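Local coordinates for protein hypothetical oxidoreductase ycnD (Bacillus subtilis, PDB 1ZCH) that uses NADH or NADPH to reduce flavin, and also reduces nitroaromatic compounds, quinones, chromates and azo dyes, working as an FMN-containing homodimer, at residues 16-21 and 163-168; 50-55 and 73-78; 44-49 and 77-82. One frame throughout, in Å; residues are numbered along the deposited sequence. Where two conformers were deposited one is given.

Contact 1 (16-21 and 163-168)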
loop_
_atom_site.group_PDB
_atom_site.type_symbol
_atom_site.label_atom_id
_atom_site.label_comp_id
_atom_site.label_asym_id
_atom_site.label_seq_id
_atom_site.Cartn_x
_atom_site.Cartn_y
_atom_site.Cartn_z
ATOM N N SER A 16 11.853 -18.780 7.491
ATOM C CA SER A 16 12.644 -20.002 7.385
ATOM C C SER A 16 12.204 -20.655 6.081
ATOM O O SER A 16 11.049 -21.071 5.952
ATOM C CB SER A 16 12.361 -20.938 8.561
ATOM O OG SER A 16 13.105 -22.141 8.432
ATOM N N TYR A 17 13.124 -20.741 5.124
ATOM C CA TYR A 17 12.825 -21.302 3.808
ATOM C C TYR A 17 13.693 -22.489 3.403
ATOM O O TYR A 17 14.816 -22.644 3.880
ATOM C CB TYR A 17 12.986 -20.210 2.748
ATOM C CG TYR A 17 12.018 -19.060 2.897
ATOM C CD1 TYR A 17 10.759 -19.106 2.301
ATOM C CD2 TYR A 17 12.354 -17.931 3.648
ATOM C CE1 TYR A 17 9.855 -18.058 2.447
ATOM C CE2 TYR A 17 11.456 -16.875 3.800
ATOM C CZ TYR A 17 10.208 -16.948 3.195
ATOM O OH TYR A 17 9.320 -15.904 3.322
ATOM N N THR A 18 13.157 -23.322 2.513
ATOM C CA THR A 18 13.893 -24.469 1.995
ATOM C C THR A 18 14.643 -23.938 0.776
ATOM O O THR A 18 14.551 -22.749 0.455
ATOM C CB THR A 18 12.955 -25.603 1.535
ATOM O OG1 THR A 18 12.249 -25.193 0.357
ATOM C CG2 THR A 18 11.950 -25.944 2.628
ATOM N N ASP A 19 15.372 -24.813 0.093
ATOM C CA ASP A 19 16.135 -24.409 -1.080
ATOM C C ASP A 19 15.358 -24.671 -2.367
ATOM O O ASP A 19 15.883 -24.489 -3.465
ATOM C CB ASP A 19 17.465 -25.164 -1.115
ATOM C CG ASP A 19 17.281 -26.657 -1.304
ATOM O OD1 ASP A 19 16.426 -27.246 -0.609
ATOM O OD2 ASP A 19 17.995 -27.245 -2.143
ATOM N N GLU A 20 14.105 -25.093 -2.225
ATOM C CA GLU A 20 13.254 -25.390 -3.375
ATOM C C GLU A 20 13.055 -24.126 -4.206
ATOM O O GLU A 20 12.748 -23.062 -3.670
ATOM C CB GLU A 20 11.889 -25.907 -2.905
ATOM C CG GLU A 20 11.102 -26.679 -3.963
ATOM C CD GLU A 20 9.666 -26.960 -3.546
ATOM O OE1 GLU A 20 9.424 -27.183 -2.342
ATOM O OE2 GLU A 20 8.779 -26.970 -4.425
ATOM N N PRO A 21 13.222 -24.227 -5.533
ATOM C CA PRO A 21 13.048 -23.053 -6.389
ATOM C C PRO A 21 11.587 -22.642 -6.532
ATOM O O PRO A 21 10.680 -23.438 -6.299
ATOM C CB PRO A 21 13.645 -23.510 -7.715
ATOM C CG PRO A 21 13.283 -24.962 -7.742
ATOM C CD PRO A 21 13.614 -25.404 -6.331
ATOM N N ILE A 163 10.265 -14.336 -1.071
ATOM C CA ILE A 163 9.341 -15.378 -1.501
ATOM C C ILE A 163 10.080 -16.708 -1.648
ATOM O O ILE A 163 11.192 -16.760 -2.181
ATOM C CB ILE A 163 8.668 -15.028 -2.854
ATOM C CG1 ILE A 163 7.898 -13.710 -2.727
ATOM C CG2 ILE A 163 7.713 -16.148 -3.267
ATOM C CD1 ILE A 163 7.190 -13.284 -4.003
ATOM N N GLY A 164 9.458 -17.777 -1.162
ATOM C CA GLY A 164 10.066 -19.091 -1.255
ATOM C C GLY A 164 9.189 -20.150 -0.616
ATOM O O GLY A 164 8.099 -19.852 -0.133
ATOM N N HIS A 165 9.658 -21.393 -0.619
ATOM C CA HIS A 165 8.907 -22.484 -0.015
ATOM C C HIS A 165 9.247 -22.535 1.476
ATOM O O HIS A 165 10.414 -22.579 1.860
ATOM C CB HIS A 165 9.256 -23.798 -0.728
ATOM C CG HIS A 165 8.791 -23.834 -2.153
ATOM N ND1 HIS A 165 7.482 -24.086 -2.499
ATOM C CD2 HIS A 165 9.442 -23.578 -3.312
ATOM C CE1 HIS A 165 7.344 -23.981 -3.809
ATOM N NE2 HIS A 165 8.520 -23.673 -4.327
ATOM N N PRO A 166 8.221 -22.511 2.340
ATOM C CA PRO A 166 8.419 -22.542 3.794
ATOM C C PRO A 166 9.083 -23.808 4.335
ATOM O O PRO A 166 8.769 -24.917 3.901
ATOM C CB PRO A 166 6.998 -22.380 4.344
ATOM C CG PRO A 166 6.240 -21.721 3.218
ATOM C CD PRO A 166 6.788 -22.431 2.010
ATOM N N ALA A 167 9.999 -23.629 5.282
ATOM C CA ALA A 167 10.672 -24.752 5.931
ATOM C C ALA A 167 9.996 -24.904 7.295
ATOM O O ALA A 167 10.039 -25.965 7.918
ATOM C CB ALA A 167 12.162 -24.457 6.106
ATOM N N ASP A 168 9.369 -23.815 7.734
ATOM C CA ASP A 168 8.648 -23.738 9.004
ATOM C C ASP A 168 7.494 -22.770 8.743
ATOM O O ASP A 168 7.731 -21.598 8.458
ATOM C CB ASP A 168 9.560 -23.158 10.092
ATOM C CG ASP A 168 8.901 -23.123 11.464
ATOM O OD1 ASP A 168 7.675 -22.894 11.548
ATOM O OD2 ASP A 168 9.620 -23.306 12.470
HETATM O O HOH W 1 9.226 -19.287 9.261
HETATM O O HOH W 2 12.225 -21.980 -1.336
#
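Glu20 lays its carboxylate over the imidazole of His165 with the two planes only 4° apart, a stacked arrangement. OE2 of Glu20 stands 3.3 Å from NE2 of His165, above one ring face and shifted toward the rim, so the pair is not a hydrogen bond; because Glu20 has two conformers, the stack probably holds only part of the time. The ring uses its edge for bonding: NE2 of His165 donates weakly to Pro21 O (2.9 Å, bent to 128° at the hydrogen). With CG of His165 anti to its own carbonyl carbon (chi1 -67°), the imidazole extends along the loop to this acceptor.

Thr18 crosses the root of His165, OG1 lying 3.5 Å from CB of His165, and the same OG1 accepts from Glu20 N in an ST turn. Tyr17 presents its ring edge to Gly164, CD1 being 3.5 Å from Gly164 C; a beta carbon at that glycine would run into the ring. Two backbone bonds flank the Tyr17–Pro166 bridge: Ala167 N to Ser16 O (2.8 Å) and Thr18 N to His165 O (2.9 Å). A water accepts from His165 N and donates to the carbonyls of Thr18 and Glu20.

The loop that follows the FMN-binding residues is thus held to the end of strand 155-164 by two backbone bonds, a bridging water and the packing round His165; in the conformer that stacks, the carboxylate may favour a protonated His165.

Contact 2 (50-55 and 73-78)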
loop_
_atom_site.group_PDB
_atom_site.type_symbol
_atom_site.label_atom_id
_atom_site.label_comp_id
_atom_site.label_asym_id
_atom_site.label_seq_id
_atom_site.Cartn_x
_atom_site.Cartn_y
_atom_site.Cartn_z
ATOM N N THR A 50 12.675 -8.238 -9.821
ATOM C CA THR A 50 12.784 -9.618 -9.360
ATOM C C THR A 50 14.261 -9.963 -9.336
ATOM O O THR A 50 14.946 -9.867 -10.359
ATOM C CB THR A 50 12.060 -10.601 -10.308
ATOM O OG1 THR A 50 10.659 -10.304 -10.324
ATOM C CG2 THR A 50 12.256 -12.045 -9.837
ATOM N N VAL A 51 14.754 -10.346 -8.163
ATOM C CA VAL A 51 16.158 -10.698 -8.008
ATOM C C VAL A 51 16.280 -12.159 -7.605
ATOM O O VAL A 51 15.755 -12.573 -6.569
ATOM C CB VAL A 51 16.838 -9.824 -6.925
ATOM C CG1 VAL A 51 18.290 -10.248 -6.749
ATOM C CG2 VAL A 51 16.760 -8.352 -7.312
ATOM N N GLN A 52 16.963 -12.946 -8.429
ATOM C CA GLN A 52 17.152 -14.357 -8.127
ATOM C C GLN A 52 18.634 -14.722 -8.171
ATOM O O GLN A 52 19.019 -15.826 -7.787
ATOM C CB GLN A 52 16.358 -15.223 -9.106
ATOM C CG GLN A 52 14.876 -14.879 -9.148
ATOM C CD GLN A 52 14.082 -15.797 -10.054
ATOM O OE1 GLN A 52 13.729 -16.912 -9.672
ATOM N NE2 GLN A 52 13.806 -15.335 -11.267
ATOM N N ASP A 53 19.462 -13.790 -8.633
ATOM C CA ASP A 53 20.905 -14.018 -8.691
ATOM C C ASP A 53 21.418 -14.113 -7.260
ATOM O O ASP A 53 21.241 -13.186 -6.467
ATOM C CB ASP A 53 21.610 -12.859 -9.395
ATOM C CG ASP A 53 23.114 -13.043 -9.447
ATOM O OD1 ASP A 53 23.581 -13.894 -10.231
ATOM O OD2 ASP A 53 23.831 -12.349 -8.697
ATOM N N LYS A 54 22.063 -15.230 -6.937
ATOM C CA LYS A 54 22.582 -15.457 -5.593
ATOM C C LYS A 54 23.467 -14.330 -5.059
ATOM O O LYS A 54 23.254 -13.845 -3.944
ATOM C CB LYS A 54 23.357 -16.777 -5.553
ATOM C CG LYS A 54 23.688 -17.254 -4.150
ATOM C CD LYS A 54 22.426 -17.649 -3.396
ATOM C CE LYS A 54 22.737 -18.080 -1.969
ATOM N NZ LYS A 54 21.524 -18.584 -1.267
ATOM N N GLU A 55 24.454 -13.914 -5.847
ATOM C CA GLU A 55 25.375 -12.856 -5.429
ATOM C C GLU A 55 24.688 -11.517 -5.177
ATOM O O GLU A 55 24.928 -10.867 -4.157
ATOM C CB GLU A 55 26.473 -12.667 -6.480
ATOM C CG GLU A 55 27.284 -13.918 -6.778
ATOM C CD GLU A 55 28.125 -14.382 -5.602
ATOM O OE1 GLU A 55 27.554 -14.677 -4.530
ATOM O OE2 GLU A 55 29.364 -14.457 -5.754
ATOM N N ALA A 73 16.004 -17.581 0.908
ATOM C CA ALA A 73 14.924 -17.736 -0.069
ATOM C C ALA A 73 15.443 -17.543 -1.489
ATOM O O ALA A 73 16.356 -16.754 -1.716
ATOM C CB ALA A 73 13.805 -16.741 0.216
ATOM N N PRO A 74 14.854 -18.254 -2.465
ATOM C CA PRO A 74 15.264 -18.165 -3.870
ATOM C C PRO A 74 14.840 -16.894 -4.606
ATOM O O PRO A 74 15.410 -16.551 -5.644
ATOM C CB PRO A 74 14.635 -19.412 -4.483
ATOM C CG PRO A 74 13.358 -19.532 -3.721
ATOM C CD PRO A 74 13.801 -19.271 -2.292
ATOM N N VAL A 75 13.854 -16.191 -4.062
ATOM C CA VAL A 75 13.352 -14.986 -4.707
ATOM C C VAL A 75 13.247 -13.765 -3.800
ATOM O O VAL A 75 12.764 -13.855 -2.671
ATOM C CB VAL A 75 11.946 -15.240 -5.310
ATOM C CG1 VAL A 75 11.389 -13.947 -5.919
ATOM C CG2 VAL A 75 12.016 -16.338 -6.363
ATOM N N PHE A 76 13.720 -12.628 -4.303
ATOM C CA PHE A 76 13.616 -11.361 -3.585
ATOM C C PHE A 76 13.014 -10.356 -4.561
ATOM O O PHE A 76 13.588 -10.099 -5.618
ATOM C CB PHE A 76 14.976 -10.827 -3.132
ATOM C CG PHE A 76 14.887 -9.509 -2.395
ATOM C CD1 PHE A 76 14.616 -9.474 -1.026
ATOM C CD2 PHE A 76 15.009 -8.302 -3.082
ATOM C CE1 PHE A 76 14.468 -8.253 -0.353
ATOM C CE2 PHE A 76 14.863 -7.075 -2.421
ATOM C CZ PHE A 76 14.590 -7.051 -1.055
ATOM N N LEU A 77 11.857 -9.802 -4.213
ATOM C CA LEU A 77 11.203 -8.808 -5.056
ATOM C C LEU A 77 11.376 -7.444 -4.400
ATOM O O LEU A 77 11.229 -7.314 -3.185
ATOM C CB LEU A 77 9.704 -9.095 -5.184
ATOM C CG LEU A 77 9.268 -10.454 -5.734
ATOM C CD1 LEU A 77 7.744 -10.497 -5.844
ATOM C CD2 LEU A 77 9.910 -10.683 -7.097
ATOM N N LEU A 78 11.701 -6.433 -5.196
ATOM C CA LEU A 78 11.846 -5.087 -4.655
ATOM C C LEU A 78 10.739 -4.217 -5.231
ATOM O O LEU A 78 10.653 -4.036 -6.445
ATOM C CB LEU A 78 13.203 -4.478 -5.019
ATOM C CG LEU A 78 13.363 -3.044 -4.492
ATOM C CD1 LEU A 78 13.337 -3.050 -2.972
ATOM C CD2 LEU A 78 14.667 -2.446 -4.999
HETATM O O HOH W 3 17.769 -17.732 -6.282
#
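The antiparallel pairing of strands 46-51 and 75-82 in the central sheet of this nitroreductase-family subunit closes with Val51 and Phe76, a hydrogen-bonded pair. Val51 N donates to Phe76 O (2.8 Å) and Phe76 N returns a bond to Val51 O (3.0 Å). Side chains of this pair share one face of the sheet and approach at their roots, CB of Val51 lying 4.3 Å from CB of Phe76. Beyond that point they part: CG of Phe76 is anti to the backbone N (chi1 180°), which carries the ring away from Val51. Ile60 of helix 54-63 packs on both residues, and the Phe76 side chain comes within about 4 Å of that of Ile135, an FMN-binding residue.

On the other face Thr50 and Leu77 run alongside one another from neighbouring strands. Leu77 reaches across with one methyl, CD2, which is 3.3 Å from Thr50 OG1. That hydroxyl finds its polar partner in Asn182 of the second subunit, where Thr50 also pairs in parallel with a neighbouring strand.

Past the last pair the chains diverge. Gln52 runs alongside Val75, its OE1 3.8 Å from CG2 of Val75, and Leu27 of helix 24-36 touches both side chains. A water then fills in for direct pairing, donating to Gln52 O and to Pro74 O at 2.7 Å each. Asp53 follows as the N-cap of helix 54-63, its OD2 accepting from Arg56 N.

Chemically, the contact passes from direct amide bonds to a water that serves two carbonyls, which could not bond to each other; the strands can therefore separate here with these backbone acceptors still satisfied.

Contact 3 (44-49 and 77-82)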
loop_
_atom_site.group_PDB
_atom_site.type_symbol
_atom_site.label_atom_id
_atom_site.label_comp_id
_atom_site.label_asym_id
_atom_site.label_seq_id
_atom_site.Cartn_x
_atom_site.Cartn_y
_atom_site.Cartn_z
ATOM N N GLN A 44 -0.123 3.296 -12.453
ATOM C CA GLN A 44 0.747 2.153 -12.179
ATOM C C GLN A 44 2.120 2.634 -11.702
ATOM O O GLN A 44 3.158 2.253 -12.244
ATOM C CB GLN A 44 0.859 1.304 -13.454
ATOM C CG GLN A 44 -0.516 0.810 -13.928
ATOM C CD GLN A 44 -0.557 0.382 -15.382
ATOM O OE1 GLN A 44 0.003 -0.649 -15.765
ATOM N NE2 GLN A 44 -1.230 1.180 -16.206
ATOM N N GLN A 45 2.102 3.458 -10.660
ATOM C CA GLN A 45 3.306 4.051 -10.097
ATOM C C GLN A 45 4.172 3.143 -9.218
ATOM O O GLN A 45 4.729 3.584 -8.207
ATOM C CB GLN A 45 2.927 5.323 -9.327
ATOM C CG GLN A 45 2.646 6.540 -10.218
ATOM C CD GLN A 45 1.194 6.684 -10.674
ATOM O OE1 GLN A 45 0.899 7.499 -11.549
ATOM N NE2 GLN A 45 0.285 5.916 -10.075
ATOM N N VAL A 46 4.289 1.879 -9.605
ATOM C CA VAL A 46 5.106 0.930 -8.861
ATOM C C VAL A 46 5.850 0.018 -9.833
ATOM O O VAL A 46 5.329 -0.352 -10.888
ATOM C CB VAL A 46 4.241 0.074 -7.877
ATOM C CG1 VAL A 46 3.121 -0.626 -8.623
ATOM C CG2 VAL A 46 5.117 -0.952 -7.157
ATOM N N THR A 47 7.091 -0.303 -9.491
ATOM C CA THR A 47 7.900 -1.192 -10.312
ATOM C C THR A 47 8.392 -2.303 -9.402
ATOM O O THR A 47 8.706 -2.066 -8.235
ATOM C CB THR A 47 9.101 -0.447 -10.938
ATOM O OG1 THR A 47 8.625 0.398 -11.993
ATOM C CG2 THR A 47 10.130 -1.430 -11.500
ATOM N N VAL A 48 8.435 -3.519 -9.936
ATOM C CA VAL A 48 8.892 -4.664 -9.168
ATOM C C VAL A 48 10.151 -5.225 -9.806
ATOM O O VAL A 48 10.141 -5.598 -10.977
ATOM C CB VAL A 48 7.835 -5.787 -9.136
ATOM C CG1 VAL A 48 8.348 -6.954 -8.288
ATOM C CG2 VAL A 48 6.519 -5.259 -8.571
ATOM N N ILE A 49 11.237 -5.261 -9.042
ATOM C CA ILE A 49 12.485 -5.821 -9.543
ATOM C C ILE A 49 12.567 -7.232 -8.959
ATOM O O ILE A 49 12.509 -7.400 -7.740
ATOM C CB ILE A 49 13.728 -5.030 -9.050
ATOM C CG1 ILE A 49 13.583 -3.536 -9.360
ATOM C CG2 ILE A 49 14.988 -5.596 -9.713
ATOM C CD1 ILE A 49 13.579 -3.193 -10.830
ATOM N N LEU A 77 11.857 -9.802 -4.213
ATOM C CA LEU A 77 11.203 -8.808 -5.056
ATOM C C LEU A 77 11.376 -7.444 -4.400
ATOM O O LEU A 77 11.229 -7.314 -3.185
ATOM C CB LEU A 77 9.704 -9.095 -5.184
ATOM C CG LEU A 77 9.268 -10.454 -5.734
ATOM C CD1 LEU A 77 7.744 -10.497 -5.844
ATOM C CD2 LEU A 77 9.910 -10.683 -7.097
ATOM N N LEU A 78 11.701 -6.433 -5.196
ATOM C CA LEU A 78 11.846 -5.087 -4.655
ATOM C C LEU A 78 10.739 -4.217 -5.231
ATOM O O LEU A 78 10.653 -4.036 -6.445
ATOM C CB LEU A 78 13.203 -4.478 -5.019
ATOM C CG LEU A 78 13.363 -3.044 -4.492
ATOM C CD1 LEU A 78 13.337 -3.050 -2.972
ATOM C CD2 LEU A 78 14.667 -2.446 -4.999
ATOM N N PHE A 79 9.881 -3.704 -4.356
ATOM C CA PHE A 79 8.784 -2.840 -4.775
ATOM C C PHE A 79 9.258 -1.399 -4.657
ATOM O O PHE A 79 9.649 -0.949 -3.576
ATOM C CB PHE A 79 7.557 -3.080 -3.889
ATOM C CG PHE A 79 6.893 -4.404 -4.131
ATOM C CD1 PHE A 79 5.758 -4.492 -4.932
ATOM C CD2 PHE A 79 7.433 -5.578 -3.599
ATOM C CE1 PHE A 79 5.167 -5.731 -5.206
ATOM C CE2 PHE A 79 6.853 -6.818 -3.867
ATOM C CZ PHE A 79 5.720 -6.896 -4.671
ATOM N N CYS A 80 9.234 -0.686 -5.778
ATOM C CA CYS A 80 9.682 0.703 -5.827
ATOM C C CYS A 80 8.589 1.634 -6.317
ATOM O O CYS A 80 7.794 1.265 -7.177
ATOM C CB CYS A 80 10.860 0.853 -6.797
ATOM S SG CYS A 80 12.238 -0.282 -6.565
ATOM N N ALA A 81 8.555 2.843 -5.765
ATOM C CA ALA A 81 7.618 3.851 -6.236
ATOM C C ALA A 81 8.283 4.226 -7.560
ATOM O O ALA A 81 9.513 4.321 -7.624
ATOM C CB ALA A 81 7.601 5.045 -5.291
ATOM N N ASP A 82 7.498 4.440 -8.611
ATOM C CA ASP A 82 8.079 4.755 -9.912
ATOM C C ASP A 82 7.369 5.880 -10.655
ATOM O O ASP A 82 6.206 5.746 -11.040
ATOM C CB ASP A 82 8.074 3.492 -10.790
ATOM C CG ASP A 82 8.853 3.664 -12.093
ATOM O OD1 ASP A 82 8.725 4.719 -12.749
ATOM O OD2 ASP A 82 9.581 2.724 -12.475
#
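Val48 and Phe79 form the tightest apolar spot of this strand pair, their side chains rising together from one face of the sheet. Both methyls of Val48 lie on one side of the ring, CG2 close to the rim at CE1 of Phe79 (3.7 Å) and CG1 farther above the face; Val46 comes in at the ring edge, its CG2 4.2 Å from CD1 of Phe79. On the opposite face, the part around Ile49, Leu78 and Cys80 is apolar, and its loosest touch is CG1 of Ile49 with SG of Cys80, 4.5 Å apart. Neither side is open to solvent, since every touching residue is buried.

At one end that second face tightens into a polar grip. OG1 of Thr47 donates to OD2 of Asp82 at 2.6 Å, reaching the anti side of the oxygen, 34° out of the carboxylate plane, and NH1 of Arg85 bonds the same OG1. A chi1 of -171° turns the Asp82 carboxylate toward Thr47. OD2 also bonds Tyr187 OH of the second subunit, and OD1 accepts from the backbone N of Asn84 and Arg85. With an alanine in place of Asp82, the Thr47 hydroxyl and Tyr187 OH of the second subunit would probably lose OD2, and the amides of Asn84 and Arg85 would lose OD1.

Between the faces, reciprocal backbone bonds join Thr47 with Cys80 and Ile49 with Leu78. Helix 104-127 covers Phe79 through Ala117, Leu118 and Ala121. Strand 155-164 pairs with the far edge of strand 75-82, and a strand of the second subunit runs parallel along Val48 and Ile49.

How the contacts relate
Contacts 2 and 3 are successive parts of one strand pairing, 46-51 against 75-82; their centres are 15 Å apart and they share Leu77 and Leu78. Contact 1 joins the same sheet through strand 155-164, the next strand over, with its centre 13 Å from that of contact 2 and 24 Å from that of contact 3. Ile163 bridges the three, bonding Val75 by its backbone and packing on Leu77. Along the chain, 16-21 and 163-168 enclose both other contacts. The sheet thus joins the loop after the FMN-binding residues, through the inner strands 155-164 and 75-82, to edge strand 46-51, where contacts 2 and 3 meet the second subunit.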